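Long-range contacts in probable TonB-dependent siderophore receptor PiuA (Acinetobacter baumannii, PDB 5FP1), which probably takes part in the initial step of iron uptake by binding iron-chelating siderophores at the outer membrane, and may bind ferric enterobactin with micromolar affinity: residues 588-593 with 621-626; 260-265 with 300-305; 110-115 with 220-225. All blocks are in the same frame, centred on the assembly; numbering follows the deposited sequence.

From the N terminus, contact 3 is reached first: it runs from 110-115 in the plug to barrel strand 215-226 and closes a loop with 104 residues between its segments. Contact 2 follows, joining the chain just before and into strand 264-279 to the far end of strand 284-304. Contact 1 comes last and pairs strands 582-597 and 624-635 across a 27-residue excursion. The three lie in series, none nesting in or crossing another. Contacts 2 and 3 are neighbours, about 8 Å apart at their nearest atoms, since strands 215-226 and 264-279 pair directly; contact 1 lies across the chain's centre from contact 3. Contacts 1 and 2 bind barrel strand to strand, contact 3 plug to barrel.

Contact 1. Residues 588-593 with 621-626; sequences YTYLDS and VPKQAA. With C8E ((hydroxyethyloxy)tri(ethyloxy)octane), chain I.
Y588 and Q624 meet on the outer face of two adjacent antiparallel strands of the barrel wall. The phenol OH of Y588 donates to Q624 OE1 over 2.6 Å; the oxygen lies at the ring edge, in its plane, while the amide plane stands 80° to the ring. Beneath them the backbones pair in register: T589 N and A625 O are 2.9 Å apart, and A625 N returns a bond to T589 O. The buried side is the opposite face. There L591 CD1 meets V621 CG2 at 3.7 Å, and T589 CG2 faces A625 CB, both of these side chains also touching P68 of the plug; T589 OG1 bonds to F570 O. S593 OG, bonded to M618 N, shares a water with L591 O. The outer face is partly exposed. Y590 and K623 run side by side there, with K623 CG 3.7 Å from Y590 OH. K623 O sits over one face of the Y590 ring, offset toward its rim, and accepts from L591 N at 2.7 Å. A detergent chain lies beyond, its C8 atom 3.5 Å from Q624 NE2. Y588, Q624 and A626 beside the detergent chain, with T589 and A625 against P68, are consistent with an outer surface at the membrane boundary and an inner one packed on the plug.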
loop_
_atom_site.group_PDB
_atom_site.type_symbol
_atom_site.label_atom_id
_atom_site.label_comp_id
_atom_site.label_asym_id
_atom_site.label_seq_id
_atom_site.Cartn_x
_atom_site.Cartn_y
_atom_site.Cartn_z
ATOM N N TYR A 588 -2.552 2.024 -18.589
ATOM C CA TYR A 588 -1.487 1.236 -19.156
ATOM C C TYR A 588 -0.158 1.758 -18.658
ATOM O O TYR A 588 0.009 2.968 -18.441
ATOM C CB TYR A 588 -1.525 1.301 -20.696
ATOM C CG TYR A 588 -0.293 0.724 -21.318
ATOM C CD1 TYR A 588 -0.168 -0.641 -21.512
ATOM C CD2 TYR A 588 0.767 1.531 -21.677
ATOM C CE1 TYR A 588 0.976 -1.178 -22.052
ATOM C CE2 TYR A 588 1.912 0.995 -22.208
ATOM C CZ TYR A 588 2.005 -0.351 -22.406
ATOM O OH TYR A 588 3.163 -0.879 -22.918
ATOM N N THR A 589 0.821 0.875 -18.522
ATOM C CA THR A 589 2.159 1.339 -18.165
ATOM C C THR A 589 3.233 0.461 -18.759
ATOM O O THR A 589 3.062 -0.755 -18.866
ATOM C CB THR A 589 2.327 1.478 -16.614
ATOM O OG1 THR A 589 3.564 2.145 -16.315
ATOM C CG2 THR A 589 2.287 0.126 -15.910
ATOM N N TYR A 590 4.309 1.105 -19.194
ATOM C CA TYR A 590 5.515 0.445 -19.627
ATOM C C TYR A 590 6.645 0.905 -18.717
ATOM O O TYR A 590 6.845 2.104 -18.508
ATOM C CB TYR A 590 5.822 0.779 -21.101
ATOM C CG TYR A 590 6.958 -0.040 -21.630
ATOM C CD1 TYR A 590 8.269 0.300 -21.368
ATOM C CD2 TYR A 590 6.717 -1.197 -22.361
ATOM C CE1 TYR A 590 9.315 -0.495 -21.814
ATOM C CE2 TYR A 590 7.744 -1.981 -22.811
ATOM C CZ TYR A 590 9.041 -1.623 -22.543
ATOM O OH TYR A 590 10.056 -2.421 -23.015
ATOM N N LEU A 591 7.364 -0.046 -18.128
ATOM C CA LEU A 591 8.367 0.286 -17.139
ATOM C C LEU A 591 9.661 -0.440 -17.428
ATOM O O LEU A 591 9.786 -1.648 -17.194
ATOM C CB LEU A 591 7.876 -0.072 -15.726
ATOM C CG LEU A 591 6.600 0.610 -15.269
ATOM C CD1 LEU A 591 6.041 -0.058 -14.016
ATOM C CD2 LEU A 591 6.881 2.066 -14.993
ATOM N N ASP A 592 10.634 0.306 -17.919
ATOM C CA ASP A 592 11.937 -0.224 -18.234
ATOM C C ASP A 592 12.880 0.031 -17.052
ATOM O O ASP A 592 13.456 1.115 -16.902
ATOM C CB ASP A 592 12.447 0.419 -19.524
ATOM C CG ASP A 592 13.793 -0.116 -19.955
ATOM O OD1 ASP A 592 14.192 -1.210 -19.529
ATOM O OD2 ASP A 592 14.479 0.601 -20.693
ATOM N N SER A 593 12.998 -0.973 -16.180
ATOM C CA SER A 593 13.722 -0.813 -14.927
ATOM C C SER A 593 15.115 -1.375 -15.057
ATOM O O SER A 593 15.337 -2.307 -15.790
ATOM C CB SER A 593 12.970 -1.507 -13.760
ATOM O OG SER A 593 12.857 -2.912 -13.953
ATOM N N VAL A 621 8.703 -5.234 -10.294
ATOM C CA VAL A 621 8.182 -4.369 -11.349
ATOM C C VAL A 621 8.071 -5.034 -12.708
ATOM O O VAL A 621 9.034 -5.574 -13.269
ATOM C CB VAL A 621 8.883 -2.970 -11.436
ATOM C CG1 VAL A 621 10.347 -3.046 -11.198
ATOM C CG2 VAL A 621 8.652 -2.320 -12.798
ATOM N N PRO A 622 6.856 -5.020 -13.258
ATOM C CA PRO A 622 6.650 -5.611 -14.569
ATOM C C PRO A 622 7.044 -4.647 -15.667
ATOM O O PRO A 622 6.902 -3.427 -15.510
ATOM C CB PRO A 622 5.150 -5.832 -14.613
ATOM C CG PRO A 622 4.599 -4.681 -13.786
ATOM C CD PRO A 622 5.623 -4.449 -12.704
ATOM N N LYS A 623 7.510 -5.183 -16.788
ATOM C CA LYS A 623 7.851 -4.329 -17.921
ATOM C C LYS A 623 6.615 -3.641 -18.501
ATOM O O LYS A 623 6.701 -2.515 -19.006
ATOM C CB LYS A 623 8.531 -5.152 -19.011
ATOM C CG LYS A 623 9.439 -4.338 -19.908
ATOM C CD LYS A 623 10.442 -5.228 -20.623
ATOM C CE LYS A 623 11.472 -5.790 -19.663
ATOM N NZ LYS A 623 12.149 -6.976 -20.259
ATOM N N GLN A 624 5.490 -4.347 -18.474
ATOM C CA GLN A 624 4.199 -3.815 -18.939
ATOM C C GLN A 624 3.113 -4.258 -17.993
ATOM O O GLN A 624 3.188 -5.362 -17.443
ATOM C CB GLN A 624 3.826 -4.354 -20.329
ATOM C CG GLN A 624 4.724 -3.892 -21.445
ATOM C CD GLN A 624 4.110 -4.198 -22.794
ATOM O OE1 GLN A 624 3.318 -3.420 -23.317
ATOM N NE2 GLN A 624 4.456 -5.352 -23.349
ATOM N N ALA A 625 2.094 -3.419 -17.847
ATOM C CA ALA A 625 0.879 -3.778 -17.150
ATOM C C ALA A 625 -0.303 -2.916 -17.636
ATOM O O ALA A 625 -0.104 -1.809 -18.141
ATOM C CB ALA A 625 1.084 -3.629 -15.648
ATOM N N ALA A 626 -1.524 -3.412 -17.474
ATOM C CA ALA A 626 -2.708 -2.662 -17.906
ATOM C C ALA A 626 -3.934 -3.112 -17.162
ATOM O O ALA A 626 -4.027 -4.273 -16.763
ATOM C CB ALA A 626 -2.927 -2.811 -19.407
HETATM C C1 C8E I . -3.816 -2.238 -23.304
HETATM C C2 C8E I . -3.008 -3.180 -24.174
HETATM C C3 C8E I . -2.360 -4.308 -23.376
HETATM C C4 C8E I . -0.899 -4.469 -23.786
HETATM C C5 C8E I . -0.362 -5.874 -23.529
HETATM C C6 C8E I . 0.598 -6.253 -24.651
HETATM C C7 C8E I . 1.395 -7.515 -24.348
HETATM C C8 C8E I . 2.621 -7.577 -25.252
HETATM O O9 C8E I . 3.524 -8.557 -24.751
HETATM O O HOH W 1 10.823 -3.556 -15.384
#

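Contact 2. Residues 260-265 with 300-305; sequences KDRDFQ and VWTNPD
D263 OD2 is gripped from several sides: T302 OG1 donates to it across the contact at 2.7 Å, OD2 receiving the bond on its syn lone pair, W259 N bonds to it from just before the segment, and water 2 lies 2.8 Å away. The same water accepts from T302 N, so the carboxylate reaches the 300-305 backbone through it as well. This cluster lies at the open end of the beta hairpin made by strands 264-279 and 284-304, far from its short turn; in TonB-dependent receptors this is the end of the barrel that faces the outside of the cell. One antiparallel hydrogen-bonded pair joins the strands here, F264 with V300: F264 N bonds to V300 O, and V300 N to F264 O, each over 2.9 Å. The other carboxylate oxygen, D263 OD1, takes R262 side-on, with NE at 2.9 Å and NH2 at 3.0 Å, both nearly in the guanidinium plane. NH2 also comes close to T302 OG1, but at an angle too poor for a hydrogen bond. R262 NH1 is held by H318 O on the next strand, 315-341, so both ends of the guanidinium are fixed, and D263 probably balances the charge of the buried R262. D263 CG lies anti to its own carbonyl carbon (chi1 -65°), which swings the carboxylate over V300 toward T302. V300 packs against the pair, its CG1 branch against D263 OD1 and R262 NE. On the other side F264 lays its ring across V300, with V300 N over the centre of one ring face and F264 CE2 3.6 Å from V300 CG2.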
loop_
_atom_site.group_PDB
_atom_site.type_symbol
_atom_site.label_atom_id
_atom_site.label_comp_id
_atom_site.label_asym_id
_atom_site.label_seq_id
_atom_site.Cartn_x
_atom_site.Cartn_y
_atom_site.Cartn_z
ATOM N N LYS A 260 -2.372 -24.574 10.299
ATOM C CA LYS A 260 -3.475 -23.844 10.878
ATOM C C LYS A 260 -3.564 -23.910 12.379
ATOM O O LYS A 260 -4.010 -22.932 13.004
ATOM C CB LYS A 260 -4.804 -24.218 10.221
ATOM C CG LYS A 260 -4.835 -23.764 8.774
ATOM C CD LYS A 260 -6.151 -24.066 8.113
ATOM C CE LYS A 260 -7.210 -23.079 8.499
ATOM N NZ LYS A 260 -8.281 -23.149 7.492
ATOM N N ASP A 261 -3.105 -25.012 12.972
ATOM C CA ASP A 261 -3.105 -25.150 14.424
ATOM C C ASP A 261 -2.003 -24.314 15.073
ATOM O O ASP A 261 -2.012 -24.141 16.287
ATOM C CB ASP A 261 -2.926 -26.618 14.833
ATOM C CG ASP A 261 -3.410 -26.898 16.269
ATOM O OD1 ASP A 261 -4.473 -26.390 16.630
ATOM O OD2 ASP A 261 -2.706 -27.580 17.036
ATOM N N ARG A 262 -1.024 -23.859 14.281
ATOM C CA ARG A 262 0.105 -23.063 14.799
ATOM C C ARG A 262 0.002 -21.564 14.435
ATOM O O ARG A 262 0.295 -20.684 15.249
ATOM C CB ARG A 262 1.400 -23.587 14.217
ATOM C CG ARG A 262 2.644 -22.960 14.811
ATOM C CD ARG A 262 3.877 -23.276 14.011
ATOM N NE ARG A 262 3.898 -22.628 12.703
ATOM C CZ ARG A 262 4.871 -22.760 11.804
ATOM N NH1 ARG A 262 5.915 -23.548 12.038
ATOM N NH2 ARG A 262 4.807 -22.088 10.662
ATOM N N ASP A 263 -0.351 -21.311 13.183
ATOM C CA ASP A 263 -0.235 -19.993 12.559
ATOM C C ASP A 263 -1.441 -19.131 12.934
ATOM O O ASP A 263 -2.536 -19.645 13.171
ATOM C CB ASP A 263 -0.212 -20.121 11.038
ATOM C CG ASP A 263 1.025 -20.854 10.498
ATOM O OD1 ASP A 263 2.042 -21.042 11.218
ATOM O OD2 ASP A 263 0.978 -21.186 9.299
ATOM N N PHE A 264 -1.248 -17.825 12.970
ATOM C CA PHE A 264 -2.342 -16.900 13.283
ATOM C C PHE A 264 -1.884 -15.495 12.932
ATOM O O PHE A 264 -0.690 -15.234 12.792
ATOM C CB PHE A 264 -2.741 -16.959 14.775
ATOM C CG PHE A 264 -1.609 -16.589 15.710
ATOM C CD1 PHE A 264 -1.397 -15.266 16.089
ATOM C CD2 PHE A 264 -0.744 -17.553 16.175
ATOM C CE1 PHE A 264 -0.320 -14.924 16.899
ATOM C CE2 PHE A 264 0.301 -17.221 17.015
ATOM C CZ PHE A 264 0.524 -15.909 17.356
ATOM N N GLN A 265 -2.831 -14.582 12.825
ATOM C CA GLN A 265 -2.481 -13.175 12.764
ATOM C C GLN A 265 -3.602 -12.358 13.322
ATOM O O GLN A 265 -4.757 -12.509 12.925
ATOM C CB GLN A 265 -2.171 -12.736 11.324
ATOM C CG GLN A 265 -1.808 -11.252 11.172
ATOM C CD GLN A 265 -0.901 -10.998 9.968
ATOM O OE1 GLN A 265 -1.004 -11.685 8.945
ATOM N NE2 GLN A 265 0.026 -10.025 10.102
ATOM N N VAL A 300 2.153 -15.356 13.406
ATOM C CA VAL A 300 2.983 -16.513 13.064
ATOM C C VAL A 300 2.479 -17.044 11.731
ATOM O O VAL A 300 1.287 -17.360 11.593
ATOM C CB VAL A 300 2.850 -17.653 14.108
ATOM C CG1 VAL A 300 3.501 -18.929 13.585
ATOM C CG2 VAL A 300 3.485 -17.234 15.420
ATOM N N TRP A 301 3.335 -17.104 10.727
ATOM C CA TRP A 301 2.932 -17.637 9.429
ATOM C C TRP A 301 4.055 -18.467 8.810
ATOM O O TRP A 301 5.215 -18.442 9.280
ATOM C CB TRP A 301 2.408 -16.549 8.459
ATOM C CG TRP A 301 3.402 -15.599 8.071
ATOM C CD1 TRP A 301 3.745 -14.442 8.740
ATOM C CD2 TRP A 301 4.282 -15.677 6.931
ATOM N NE1 TRP A 301 4.785 -13.826 8.093
ATOM C CE2 TRP A 301 5.125 -14.552 6.979
ATOM C CE3 TRP A 301 4.447 -16.601 5.891
ATOM C CZ2 TRP A 301 6.118 -14.314 6.011
ATOM C CZ3 TRP A 301 5.417 -16.359 4.932
ATOM C CH2 TRP A 301 6.251 -15.239 5.007
ATOM N N THR A 302 3.696 -19.214 7.772
ATOM C CA THR A 302 4.577 -20.223 7.215
ATOM C C THR A 302 5.206 -19.824 5.907
ATOM O O THR A 302 4.508 -19.524 4.929
ATOM C CB THR A 302 3.825 -21.553 6.997
ATOM O OG1 THR A 302 3.366 -22.040 8.257
ATOM C CG2 THR A 302 4.735 -22.567 6.354
ATOM N N ASN A 303 6.535 -19.871 5.881
ATOM C CA ASN A 303 7.305 -19.833 4.637
ATOM C C ASN A 303 7.391 -21.290 4.112
ATOM O O ASN A 303 7.881 -22.177 4.822
ATOM C CB ASN A 303 8.680 -19.219 4.933
ATOM C CG ASN A 303 9.698 -19.346 3.788
ATOM O OD1 ASN A 303 9.592 -20.187 2.883
ATOM N ND2 ASN A 303 10.744 -18.546 3.889
ATOM N N PRO A 304 6.880 -21.547 2.894
ATOM C CA PRO A 304 6.859 -22.934 2.379
ATOM C C PRO A 304 8.272 -23.413 1.962
ATOM O O PRO A 304 8.767 -23.105 0.873
ATOM C CB PRO A 304 5.914 -22.833 1.182
ATOM C CG PRO A 304 6.184 -21.452 0.653
ATOM C CD PRO A 304 6.345 -20.600 1.899
ATOM N N ASP A 305 8.914 -24.098 2.900
ATOM C CA ASP A 305 10.192 -24.806 2.751
ATOM C C ASP A 305 11.476 -23.988 2.887
ATOM O O ASP A 305 12.525 -24.562 3.101
ATOM C CB ASP A 305 10.264 -25.663 1.492
ATOM C CG ASP A 305 11.140 -26.899 1.708
ATOM O OD1 ASP A 305 10.942 -27.546 2.765
ATOM O OD2 ASP A 305 11.988 -27.243 0.836
HETATM O O HOH W 2 0.817 -19.555 7.083
#

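Contact 3. Residues 110-115 with 220-225; sequences EMFAVE and SYYYLQ
E110 leads the 110-115 segment up to the barrel wall, its CB 3.9 Å from L224 CD2 and close to the hydroxyl of Y222. A bend at chi2 (-87°) turns its carboxylate back over its own chain: OE1 accepts from F112 N at 2.9 Å, nearly along the C-O axis, and OE2 forms salt bridges with R200 and R163 of the barrel. M111 starts a type I turn that runs to V114, closed by V114 N bonding to M111 O. The turn presents F112, whose ring approaches Y222 from the opposite direction. The planes tilt by only 25° but the rings are displaced, so that they touch through their corners, CE1 of F112 and CE1 of Y222 meeting at 3.4 Å. A113 follows with its methyl over the centre of one face of the F112 ring and, across the contact, at the edge of the Y222 ring, 3.7 Å from CE1. No direct hydrogen bond crosses; two waters do the work. One accepts from E110 N and lies 2.7 Å from Y222 OH. The other donates to E110 O, accepts from A113 N and lies 2.8 Å from Y222 OH, so this hydroxyl is tied to the plug backbone at three points. The segment is wedged between the rest of the plug and the barrel wall: M111 faces helix 49-55 and strand 135-141, F112 touches strand 177-188, and A113 rests on strand 197-209, which lies next to the 215-226 strand carrying Y222 and L224.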
loop_
_atom_site.group_PDB
_atom_site.type_symbol
_atom_site.label_atom_id
_atom_site.label_comp_id
_atom_site.label_asym_id
_atom_site.label_seq_id
_atom_site.Cartn_x
_atom_site.Cartn_y
_atom_site.Cartn_z
ATOM N N GLU A 110 -8.264 -1.953 5.399
ATOM C CA GLU A 110 -9.633 -2.163 4.923
ATOM C C GLU A 110 -10.160 -0.996 4.115
ATOM O O GLU A 110 -9.678 0.145 4.238
ATOM C CB GLU A 110 -10.601 -2.348 6.106
ATOM C CG GLU A 110 -11.184 -3.751 6.236
ATOM C CD GLU A 110 -12.450 -3.983 5.412
ATOM O OE1 GLU A 110 -13.046 -3.000 4.954
ATOM O OE2 GLU A 110 -12.853 -5.169 5.226
ATOM N N MET A 111 -11.208 -1.268 3.353
ATOM C CA MET A 111 -11.843 -0.213 2.554
ATOM C C MET A 111 -13.144 0.336 3.161
ATOM O O MET A 111 -13.706 1.269 2.599
ATOM C CB MET A 111 -12.129 -0.727 1.149
ATOM C CG MET A 111 -10.878 -1.074 0.338
ATOM S SD MET A 111 -9.802 0.347 0.059
ATOM C CE MET A 111 -10.822 1.235 -1.113
ATOM N N PHE A 112 -13.622 -0.202 4.288
ATOM C CA PHE A 112 -14.992 0.142 4.730
ATOM C C PHE A 112 -15.176 1.606 5.068
ATOM O O PHE A 112 -16.252 2.146 4.851
ATOM C CB PHE A 112 -15.503 -0.729 5.888
ATOM C CG PHE A 112 -15.090 -0.265 7.256
ATOM C CD1 PHE A 112 -13.852 -0.613 7.780
ATOM C CD2 PHE A 112 -15.971 0.464 8.057
ATOM C CE1 PHE A 112 -13.474 -0.227 9.048
ATOM C CE2 PHE A 112 -15.605 0.834 9.340
ATOM C CZ PHE A 112 -14.354 0.502 9.833
ATOM N N ALA A 113 -14.150 2.267 5.579
ATOM C CA ALA A 113 -14.262 3.679 5.908
ATOM C C ALA A 113 -13.606 4.585 4.879
ATOM O O ALA A 113 -13.369 5.758 5.159
ATOM C CB ALA A 113 -13.647 3.948 7.260
ATOM N N VAL A 114 -13.324 4.046 3.706
ATOM C CA VAL A 114 -12.565 4.763 2.677
ATOM C C VAL A 114 -13.487 5.339 1.596
ATOM O O VAL A 114 -14.245 4.618 0.977
ATOM C CB VAL A 114 -11.538 3.844 2.004
ATOM C CG1 VAL A 114 -10.792 4.576 0.901
ATOM C CG2 VAL A 114 -10.555 3.306 3.014
ATOM N N GLU A 115 -13.366 6.643 1.364
ATOM C CA GLU A 115 -14.045 7.344 0.260
ATOM C C GLU A 115 -13.360 7.069 -1.092
ATOM O O GLU A 115 -13.986 6.664 -2.069
ATOM C CB GLU A 115 -13.988 8.853 0.573
ATOM C CG GLU A 115 -14.685 9.754 -0.443
ATOM C CD GLU A 115 -16.214 9.727 -0.321
ATOM O OE1 GLU A 115 -16.761 9.213 0.681
ATOM O OE2 GLU A 115 -16.873 10.220 -1.241
ATOM N N SER A 220 -12.731 12.485 14.975
ATOM C CA SER A 220 -13.004 11.202 14.352
ATOM C C SER A 220 -12.192 10.084 14.996
ATOM O O SER A 220 -11.171 10.329 15.646
ATOM C CB SER A 220 -12.773 11.283 12.844
ATOM O OG SER A 220 -11.420 11.396 12.587
ATOM N N TYR A 221 -12.708 8.870 14.862
ATOM C CA TYR A 221 -12.089 7.704 15.432
ATOM C C TYR A 221 -12.261 6.587 14.439
ATOM O O TYR A 221 -13.282 6.510 13.741
ATOM C CB TYR A 221 -12.774 7.353 16.755
ATOM C CG TYR A 221 -12.353 6.052 17.385
ATOM C CD1 TYR A 221 -11.044 5.872 17.866
ATOM C CD2 TYR A 221 -13.257 5.001 17.552
ATOM C CE1 TYR A 221 -10.663 4.682 18.464
ATOM C CE2 TYR A 221 -12.868 3.809 18.148
ATOM C CZ TYR A 221 -11.571 3.649 18.588
ATOM O OH TYR A 221 -11.183 2.472 19.207
ATOM N N TYR A 222 -11.252 5.716 14.381
ATOM C CA TYR A 222 -11.249 4.573 13.508
ATOM C C TYR A 222 -10.723 3.390 14.303
ATOM O O TYR A 222 -9.731 3.504 15.022
ATOM C CB TYR A 222 -10.344 4.817 12.291
ATOM C CG TYR A 222 -10.292 3.644 11.325
ATOM C CD1 TYR A 222 -11.314 3.421 10.429
ATOM C CD2 TYR A 222 -9.219 2.753 11.325
ATOM C CE1 TYR A 222 -11.286 2.352 9.552
ATOM C CE2 TYR A 222 -9.184 1.682 10.451
ATOM C CZ TYR A 222 -10.214 1.483 9.560
ATOM O OH TYR A 222 -10.188 0.424 8.659
ATOM N N TYR A 223 -11.389 2.260 14.150
ATOM C CA TYR A 223 -11.007 1.021 14.816
ATOM C C TYR A 223 -11.225 -0.127 13.865
ATOM O O TYR A 223 -12.280 -0.237 13.223
ATOM C CB TYR A 223 -11.871 0.780 16.054
ATOM C CG TYR A 223 -11.869 -0.663 16.575
ATOM C CD1 TYR A 223 -10.840 -1.131 17.378
ATOM C CD2 TYR A 223 -12.905 -1.533 16.271
ATOM C CE1 TYR A 223 -10.845 -2.430 17.875
ATOM C CE2 TYR A 223 -12.932 -2.835 16.762
ATOM C CZ TYR A 223 -11.908 -3.282 17.561
ATOM O OH TYR A 223 -11.947 -4.581 18.048
ATOM N N LEU A 224 -10.223 -0.992 13.794
ATOM C CA LEU A 224 -10.303 -2.239 13.069
ATOM C C LEU A 224 -9.519 -3.312 13.780
ATOM O O LEU A 224 -8.352 -3.094 14.196
ATOM C CB LEU A 224 -9.737 -2.083 11.653
ATOM C CG LEU A 224 -9.862 -3.322 10.762
ATOM C CD1 LEU A 224 -11.280 -3.541 10.301
ATOM C CD2 LEU A 224 -8.951 -3.225 9.539
ATOM N N GLN A 225 -10.138 -4.479 13.916
ATOM C CA GLN A 225 -9.486 -5.591 14.591
ATOM C C GLN A 225 -9.708 -6.860 13.808
ATOM O O GLN A 225 -10.836 -7.133 13.351
ATOM C CB GLN A 225 -10.001 -5.742 16.041
ATOM C CG GLN A 225 -9.164 -6.735 16.845
ATOM C CD GLN A 225 -9.362 -6.658 18.359
ATOM O OE1 GLN A 225 -9.941 -5.700 18.922
ATOM N NE2 GLN A 225 -8.845 -7.677 19.041
HETATM O O HOH W 3 -7.752 -0.292 7.805
HETATM O O HOH W 4 -11.192 1.513 6.249
#